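PDB 5C94: Non-structural protein 9 from Avian infectious bronchitis virus, which probably binds single-stranded RNA as a homodimer within the coronavirus replication machinery. Local coordinates for residues L9-V14 / R98-G103; V30-Y35 / A46-S51; K56-L61 / I68-D73. All blocks are in the same frame, centred on the assembly; numbering follows the deposited sequence.

Contact 1: residues L9-V14 / R98-G103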
# COMPACT_ATOMS: atom_id res chain seq x y z
N LEU A 9 -7.22 7.46 -10.16
CA LEU A 9 -8.36 6.95 -9.39
C LEU A 9 -7.88 6.38 -8.06
O LEU A 9 -7.14 5.40 -8.03
CB LEU A 9 -9.15 5.91 -10.18
CG LEU A 9 -10.65 5.95 -9.98
CD1 LEU A 9 -11.16 7.39 -9.99
CD2 LEU A 9 -11.31 5.13 -11.08
N MET A 10 -8.30 6.99 -6.95
CA MET A 10 -7.77 6.58 -5.66
C MET A 10 -8.60 5.48 -5.00
O MET A 10 -9.82 5.60 -4.84
CB MET A 10 -7.63 7.75 -4.68
CG MET A 10 -6.95 7.30 -3.38
SD MET A 10 -6.19 8.57 -2.36
CE MET A 10 -7.46 8.73 -1.10
N PRO A 11 -7.92 4.41 -4.62
CA PRO A 11 -8.49 3.24 -3.93
C PRO A 11 -8.68 3.50 -2.43
O PRO A 11 -7.90 4.23 -1.81
CB PRO A 11 -7.45 2.15 -4.19
CG PRO A 11 -6.18 2.88 -4.51
CD PRO A 11 -6.53 4.20 -5.07
N HIS A 12 -9.73 2.92 -1.86
CA HIS A 12 -10.09 3.19 -0.48
C HIS A 12 -10.18 1.93 0.36
O HIS A 12 -11.00 1.03 0.09
CB HIS A 12 -11.41 3.95 -0.43
CG HIS A 12 -11.39 5.23 -1.19
ND1 HIS A 12 -10.48 6.23 -0.94
CD2 HIS A 12 -12.17 5.67 -2.21
CE1 HIS A 12 -10.69 7.24 -1.78
NE2 HIS A 12 -11.72 6.92 -2.55
N GLY A 13 -9.34 1.87 1.39
CA GLY A 13 -9.41 0.82 2.38
C GLY A 13 -8.87 -0.49 1.87
O GLY A 13 -8.68 -0.67 0.67
N VAL A 14 -8.58 -1.40 2.79
CA VAL A 14 -8.23 -2.76 2.44
C VAL A 14 -9.07 -3.66 3.30
O VAL A 14 -9.04 -3.56 4.52
CB VAL A 14 -6.73 -3.07 2.66
CG1 VAL A 14 -6.46 -4.55 2.44
CG2 VAL A 14 -5.83 -2.21 1.76
N ARG A 98 -3.55 -3.10 -10.64
CA ARG A 98 -2.84 -1.83 -10.70
C ARG A 98 -1.74 -1.77 -9.63
O ARG A 98 -1.89 -2.33 -8.54
CB ARG A 98 -3.81 -0.67 -10.50
CG ARG A 98 -4.76 -0.44 -11.66
CD ARG A 98 -5.15 1.05 -11.75
NE ARG A 98 -6.11 1.46 -10.74
CZ ARG A 98 -6.10 2.64 -10.11
NH1 ARG A 98 -5.15 3.53 -10.35
NH2 ARG A 98 -7.03 2.92 -9.21
N SER A 99 -0.65 -1.07 -9.95
CA SER A 99 0.51 -1.00 -9.07
C SER A 99 0.18 -0.38 -7.71
O SER A 99 0.67 -0.83 -6.67
CB SER A 99 1.63 -0.19 -9.73
OG SER A 99 2.15 -0.87 -10.84
N ILE A 100 -0.66 0.65 -7.72
CA ILE A 100 -1.02 1.33 -6.50
C ILE A 100 -1.86 0.39 -5.63
O ILE A 100 -1.75 0.38 -4.41
CB ILE A 100 -1.76 2.67 -6.79
CG1 ILE A 100 -1.91 3.49 -5.52
CG2 ILE A 100 -3.11 2.45 -7.46
CD1 ILE A 100 -2.45 4.90 -5.78
N VAL A 101 -2.67 -0.45 -6.28
CA VAL A 101 -3.51 -1.38 -5.55
C VAL A 101 -2.67 -2.51 -4.97
O VAL A 101 -2.92 -2.96 -3.84
CB VAL A 101 -4.65 -1.92 -6.43
CG1 VAL A 101 -5.43 -2.98 -5.70
CG2 VAL A 101 -5.59 -0.79 -6.84
N ARG A 102 -1.66 -2.96 -5.72
CA ARG A 102 -0.71 -3.94 -5.18
C ARG A 102 -0.01 -3.39 -3.93
O ARG A 102 0.15 -4.09 -2.94
CB ARG A 102 0.36 -4.31 -6.21
CG ARG A 102 -0.18 -5.04 -7.43
CD ARG A 102 0.92 -5.36 -8.44
NE ARG A 102 0.34 -5.82 -9.69
CZ ARG A 102 0.37 -7.08 -10.12
NH1 ARG A 102 1.00 -8.01 -9.41
NH2 ARG A 102 -0.19 -7.41 -11.27
N GLY A 103 0.40 -2.13 -4.00
CA GLY A 103 1.08 -1.50 -2.89
C GLY A 103 0.17 -1.41 -1.68
O GLY A 103 0.62 -1.60 -0.54
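Arg98 reaches from the start of helix 99-109 to the backbone of Leu9, and Pro11 closes the contact by packing on the first turn of the same helix. The arginine stands at the helix N-cap. Its CB lies 4.1 Å from Val101 CG2, one turn further on. CG is set beside the backbone N (chi1 -70°), and the chain stays extended to CD before a bend at chi3 (-75°) turns NE and the guanidinium toward the N-terminal arm. CZ passes 3.6 Å from Leu9 O, and NH2 makes the bond itself, 2.7 Å to Leu9 O and almost straight at 174°. The carbonyl oxygen sits at the edge of the guanidinium, in its plane, whereas the donor is tilted from the carbonyl plane. Ile100 CG2 lies over one face of the planar group, offset toward its rim, and NH1 bonds to a glycerol that probably comes from the crystallisation liquor. Pro11 adds apolar touches. Its CD meets the tip of Ile100, 4.2 Å from Ile100 CD1, while Pro11 CB faces Val101 CG2 at 4.4 Å, a looser fit. The proline is buried, with Thr37 and Ile39 of strand 30-39 and Met104 of the helix around it. Across the dimer, Ile100 packs on Leu106 of the second subunit, and Ser99 meets Ser99 of that subunit. The contact thus lays the N-terminal arm, just where it leads into strand 12-22, against a helix that continues through Gly103, the first glycine of a GxxxG sequence. Such a C-terminal helix, paired with its copy in a second subunit, is the dimerisation element characteristic of coronavirus nsp9.

Contact 2: residues V30-Y35 / A46-S51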
# COMPACT_ATOMS: atom_id res chain seq x y z
N VAL A 30 -9.24 -24.87 -2.55
CA VAL A 30 -8.42 -24.44 -1.44
C VAL A 30 -8.90 -23.12 -0.87
O VAL A 30 -8.71 -22.06 -1.49
CB VAL A 30 -6.94 -24.30 -1.85
CG1 VAL A 30 -6.07 -23.89 -0.64
CG2 VAL A 30 -6.45 -25.59 -2.46
N GLU A 31 -9.51 -23.17 0.32
CA GLU A 31 -10.02 -21.97 0.96
C GLU A 31 -8.87 -21.05 1.24
O GLU A 31 -7.84 -21.48 1.75
CB GLU A 31 -10.77 -22.28 2.26
CG GLU A 31 -11.55 -21.08 2.83
CD GLU A 31 -12.32 -21.43 4.10
OE1 GLU A 31 -13.16 -22.35 4.04
OE2 GLU A 31 -12.09 -20.78 5.14
N SER A 32 -9.03 -19.78 0.87
CA SER A 32 -7.96 -18.82 1.02
C SER A 32 -8.56 -17.50 1.44
O SER A 32 -9.77 -17.36 1.54
CB SER A 32 -7.18 -18.65 -0.29
OG SER A 32 -6.93 -19.90 -0.91
N LYS A 33 -7.68 -16.54 1.69
CA LYS A 33 -8.03 -15.21 2.13
C LYS A 33 -7.76 -14.22 0.99
O LYS A 33 -6.64 -14.18 0.46
CB LYS A 33 -7.21 -14.85 3.37
CG LYS A 33 -7.69 -13.64 4.16
CD LYS A 33 -6.50 -13.02 4.88
CE LYS A 33 -6.81 -12.68 6.32
NZ LYS A 33 -7.10 -13.92 7.08
N CYS A 34 -8.76 -13.44 0.59
CA CYS A 34 -8.49 -12.42 -0.43
C CYS A 34 -8.53 -11.00 0.13
O CYS A 34 -9.20 -10.70 1.11
CB CYS A 34 -9.46 -12.57 -1.61
SG CYS A 34 -11.05 -11.77 -1.48
N TYR A 35 -7.75 -10.12 -0.49
CA TYR A 35 -7.67 -8.72 -0.09
C TYR A 35 -8.33 -7.90 -1.18
O TYR A 35 -8.08 -8.10 -2.37
CB TYR A 35 -6.21 -8.29 0.10
CG TYR A 35 -5.55 -8.92 1.32
CD1 TYR A 35 -5.26 -10.29 1.35
CD2 TYR A 35 -5.23 -8.15 2.43
CE1 TYR A 35 -4.67 -10.87 2.47
CE2 TYR A 35 -4.64 -8.72 3.55
CZ TYR A 35 -4.37 -10.08 3.57
OH TYR A 35 -3.79 -10.64 4.69
N ALA A 46 -7.60 -7.73 -5.11
CA ALA A 46 -6.22 -7.41 -5.45
C ALA A 46 -5.24 -8.58 -5.27
O ALA A 46 -4.25 -8.71 -6.00
CB ALA A 46 -5.76 -6.24 -4.59
N ALA A 47 -5.51 -9.42 -4.27
CA ALA A 47 -4.56 -10.44 -3.89
C ALA A 47 -5.23 -11.53 -3.08
O ALA A 47 -6.29 -11.31 -2.49
CB ALA A 47 -3.43 -9.83 -3.09
N ILE A 48 -4.62 -12.72 -3.06
CA ILE A 48 -5.04 -13.73 -2.10
C ILE A 48 -3.82 -14.22 -1.33
O ILE A 48 -2.70 -14.10 -1.82
CB ILE A 48 -5.76 -14.94 -2.77
CG1 ILE A 48 -4.76 -15.83 -3.49
CG2 ILE A 48 -6.90 -14.47 -3.71
CD1 ILE A 48 -5.18 -17.28 -3.52
N THR A 49 -4.04 -14.71 -0.11
CA THR A 49 -2.98 -15.37 0.64
C THR A 49 -3.32 -16.82 0.97
O THR A 49 -4.50 -17.19 1.11
CB THR A 49 -2.64 -14.64 1.96
OG1 THR A 49 -3.82 -14.48 2.76
CG2 THR A 49 -2.02 -13.28 1.66
N SER A 50 -2.29 -17.64 1.11
CA SER A 50 -2.48 -19.06 1.33
C SER A 50 -1.21 -19.72 1.84
O SER A 50 -0.11 -19.20 1.64
CB SER A 50 -2.93 -19.73 0.02
OG SER A 50 -3.13 -21.12 0.21
N SER A 51 -1.36 -20.87 2.49
CA SER A 51 -0.21 -21.68 2.89
C SER A 51 0.31 -22.46 1.70
O SER A 51 1.46 -22.89 1.66
CB SER A 51 -0.60 -22.63 4.01
OG SER A 51 -1.89 -23.16 3.76
O HOH W 1 -4.92 -21.52 1.93
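Tyr35 O is approached by two successive amides of the facing strand: Ala46 N bonds to it at 2.8 Å, nearly along the C=O axis, and Ala47 N adds a weak bond. Two residues opposite one make this a classic beta bulge, placed where strands 30-39 and 42-50 pass beneath helix 99-109, whose Val105 packs on Ala46 and, together with Ile109, also touches the Tyr35 side chain. Beyond the bulge the antiparallel ladder is regular. Tyr35 N bonds to Ala47 O at 2.7 Å, and Lys33 pairs with Thr49 through unequal bonds: Thr49 N to Lys33 O is 2.7 Å, but Lys33 N to Thr49 O is 3.3 Å. Between the Tyr35-Ala47 and Lys33-Thr49 pairs, Cys34 and Ile48 form a non-hydrogen-bonded pair, with Cys34 CB against Ile48 CG2 at 3.8 Å. This hairpin lies in the middle of the strongly bent sheet that makes the open barrel of nsp9, flanked by strands 12-22 and 85-93. Cys34 and Ile48 share one face of it; the other carries Lys33, Tyr35, Ala47 and Thr49. There Thr49 splits its two branches. OG1, set between the backbone N and the carbonyl carbon (chi1 55°), lies beside Lys33 CB and at the edge of the Tyr35 ring, in its plane, while CG2 approaches Tyr35 CE1 obliquely at 3.7 Å. Toward the other end of the strands, Ser32 OG turns back to its own strand and donates to Val30 O at 2.9 Å, from above the carbonyl plane. A water donates to Glu31 O and also bonds to Ser50 OG, which has a further partner in the backbone N of Asn52.

Contact 3: residues K56-L61 / I68-D73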
# COMPACT_ATOMS: atom_id res chain seq x y z
N LYS A 56 -2.93 -21.11 -8.84
CA LYS A 56 -2.90 -20.41 -10.10
C LYS A 56 -4.13 -19.61 -10.43
O LYS A 56 -4.10 -18.78 -11.27
CB LYS A 56 -2.77 -21.37 -11.28
CG LYS A 56 -1.46 -22.09 -11.47
CD LYS A 56 -0.27 -21.22 -11.20
CE LYS A 56 0.84 -21.46 -12.18
NZ LYS A 56 0.96 -20.35 -13.16
N VAL A 57 -5.22 -19.91 -9.78
CA VAL A 57 -6.53 -19.32 -10.11
C VAL A 57 -7.28 -19.05 -8.80
O VAL A 57 -7.21 -19.85 -7.85
CB VAL A 57 -7.41 -20.21 -11.06
CG1 VAL A 57 -8.81 -19.63 -11.26
CG2 VAL A 57 -6.74 -20.41 -12.40
N ALA A 58 -7.99 -17.93 -8.72
CA ALA A 58 -8.81 -17.66 -7.55
C ALA A 58 -10.26 -17.49 -7.97
O ALA A 58 -10.55 -17.21 -9.15
CB ALA A 58 -8.34 -16.44 -6.80
N SER A 59 -11.16 -17.66 -7.02
CA SER A 59 -12.58 -17.52 -7.32
C SER A 59 -13.38 -16.88 -6.19
O SER A 59 -13.13 -17.11 -5.00
CB SER A 59 -13.18 -18.88 -7.66
OG SER A 59 -14.43 -18.72 -8.29
N PHE A 60 -14.35 -16.07 -6.59
CA PHE A 60 -15.17 -15.34 -5.64
C PHE A 60 -16.38 -14.71 -6.35
O PHE A 60 -16.51 -14.79 -7.59
CB PHE A 60 -14.35 -14.26 -4.95
CG PHE A 60 -13.51 -13.44 -5.89
CD1 PHE A 60 -14.09 -12.44 -6.66
CD2 PHE A 60 -12.14 -13.68 -6.00
CE1 PHE A 60 -13.32 -11.68 -7.54
CE2 PHE A 60 -11.35 -12.92 -6.88
CZ PHE A 60 -11.94 -11.92 -7.65
N LEU A 61 -17.28 -14.11 -5.60
CA LEU A 61 -18.41 -13.40 -6.19
C LEU A 61 -18.03 -11.99 -6.53
O LEU A 61 -17.27 -11.40 -5.83
CB LEU A 61 -19.58 -13.37 -5.24
CG LEU A 61 -20.29 -14.67 -4.90
CD1 LEU A 61 -21.50 -14.43 -4.04
CD2 LEU A 61 -20.65 -15.47 -6.12
N ILE A 68 -16.99 -15.63 -10.31
CA ILE A 68 -15.98 -15.42 -11.34
C ILE A 68 -14.64 -16.05 -10.98
O ILE A 68 -14.40 -16.44 -9.83
CB ILE A 68 -15.74 -13.93 -11.61
CG1 ILE A 68 -15.02 -13.28 -10.44
CG2 ILE A 68 -17.06 -13.19 -11.91
CD1 ILE A 68 -14.23 -12.06 -10.86
N TYR A 69 -13.78 -16.17 -11.99
CA TYR A 69 -12.44 -16.71 -11.84
C TYR A 69 -11.39 -15.70 -12.33
O TYR A 69 -11.60 -15.00 -13.32
CB TYR A 69 -12.34 -18.05 -12.57
CG TYR A 69 -13.26 -19.10 -11.96
CD1 TYR A 69 -14.62 -19.15 -12.31
CD2 TYR A 69 -12.80 -20.00 -11.00
CE1 TYR A 69 -15.48 -20.09 -11.73
CE2 TYR A 69 -13.64 -20.93 -10.43
CZ TYR A 69 -14.98 -20.97 -10.79
OH TYR A 69 -15.81 -21.91 -10.20
N VAL A 70 -10.29 -15.60 -11.59
CA VAL A 70 -9.18 -14.72 -11.96
C VAL A 70 -7.84 -15.47 -11.89
O VAL A 70 -7.64 -16.36 -11.05
CB VAL A 70 -9.10 -13.47 -11.05
CG1 VAL A 70 -10.37 -12.65 -11.14
CG2 VAL A 70 -8.84 -13.86 -9.60
N ASP A 71 -6.95 -15.12 -12.81
CA ASP A 71 -5.59 -15.65 -12.83
C ASP A 71 -4.72 -14.99 -11.76
O ASP A 71 -4.95 -13.84 -11.37
CB ASP A 71 -4.97 -15.44 -14.22
CG ASP A 71 -5.62 -16.33 -15.29
OD1 ASP A 71 -6.14 -17.42 -14.97
OD2 ASP A 71 -5.63 -15.91 -16.47
N LEU A 72 -3.72 -15.72 -11.29
CA LEU A 72 -2.80 -15.22 -10.28
C LEU A 72 -1.38 -15.05 -10.85
O LEU A 72 -0.91 -15.89 -11.61
CB LEU A 72 -2.77 -16.18 -9.08
CG LEU A 72 -4.12 -16.48 -8.44
CD1 LEU A 72 -3.97 -17.51 -7.33
CD2 LEU A 72 -4.72 -15.18 -7.90
N ASP A 73 -0.71 -13.96 -10.48
CA ASP A 73 0.73 -13.85 -10.70
C ASP A 73 1.46 -14.89 -9.83
O ASP A 73 0.87 -15.48 -8.93
CB ASP A 73 1.22 -12.44 -10.37
CG ASP A 73 0.75 -11.40 -11.38
OD1 ASP A 73 0.35 -11.77 -12.50
OD2 ASP A 73 0.81 -10.20 -11.04
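Strands 57-61 and 67-71 form a beta hairpin at one end of the antiparallel sheet, and within it Ile68 O accepts two hydrogen bonds. Ser59 OG donates to Ile68 O at 2.8 Å and Phe60 N does so at 3.3 Å, the two arriving from opposite faces of the carbonyl plane. The serine manages this with OG anti to the backbone N (chi1 -165°), which also places the hydroxyl over one face of the Tyr69 ring, offset toward its rim. Gln67 NE2 is a further hydrogen-bond partner of Ser59 OG. Val57 CG1 comes to the edge of the same ring, 4.0 Å from Tyr69 CD2, so the tyrosine meets Ser59 at a face and Val57 at its edge. On the face with Ala58, Phe60, Ile68 and Val70 the contact is apolar. Phe60 CE1 meets Ile68 CD1 at 3.5 Å, where the side chains cross at a slant, and CE2 on the far side of the ring reaches Val70 CG2 at 3.8 Å, with the phenyl and valine side chains roughly perpendicular. Ala58 CB touches Val70 CG2 and Leu72 CD2. Val45 of strand 42-50 packs on Phe60, linking this face to that strand. Backbone bonds in both directions join Ala58 to Val70. Leu72 N reaches Lys56 O at 3.1 Å, bent (142°) and from above the carbonyl plane. On its other side strand 57-61 adjoins strand 12-22, where Lys56 and Val57 together face Gly22 in a classic beta bulge. An edge hairpin joined through a bulge to strand 12-22 is part of the open antiparallel barrel of the nsp9 fold.

From the N terminus, the chain leaves residues 9-14, runs through strand 12-22 and enters the hairpin of contact 2, whose segments close a short loop. Contact 3 follows in series as a second, shorter hairpin. At residues 98-103 the chain comes back to segment 9-14, so contact 1 closes the long loop in which both hairpins are nested. Contacts 2 and 3, with centres about 10 Å apart, touch through Ile48, which packs on Ala58 and Leu72. The helix of contact 1 rests on contact 2 through Val101 and Ala46, and reaches contact 3 by the Arg102-Asp73 salt bridge, joining helix, N-terminal arm and barrel.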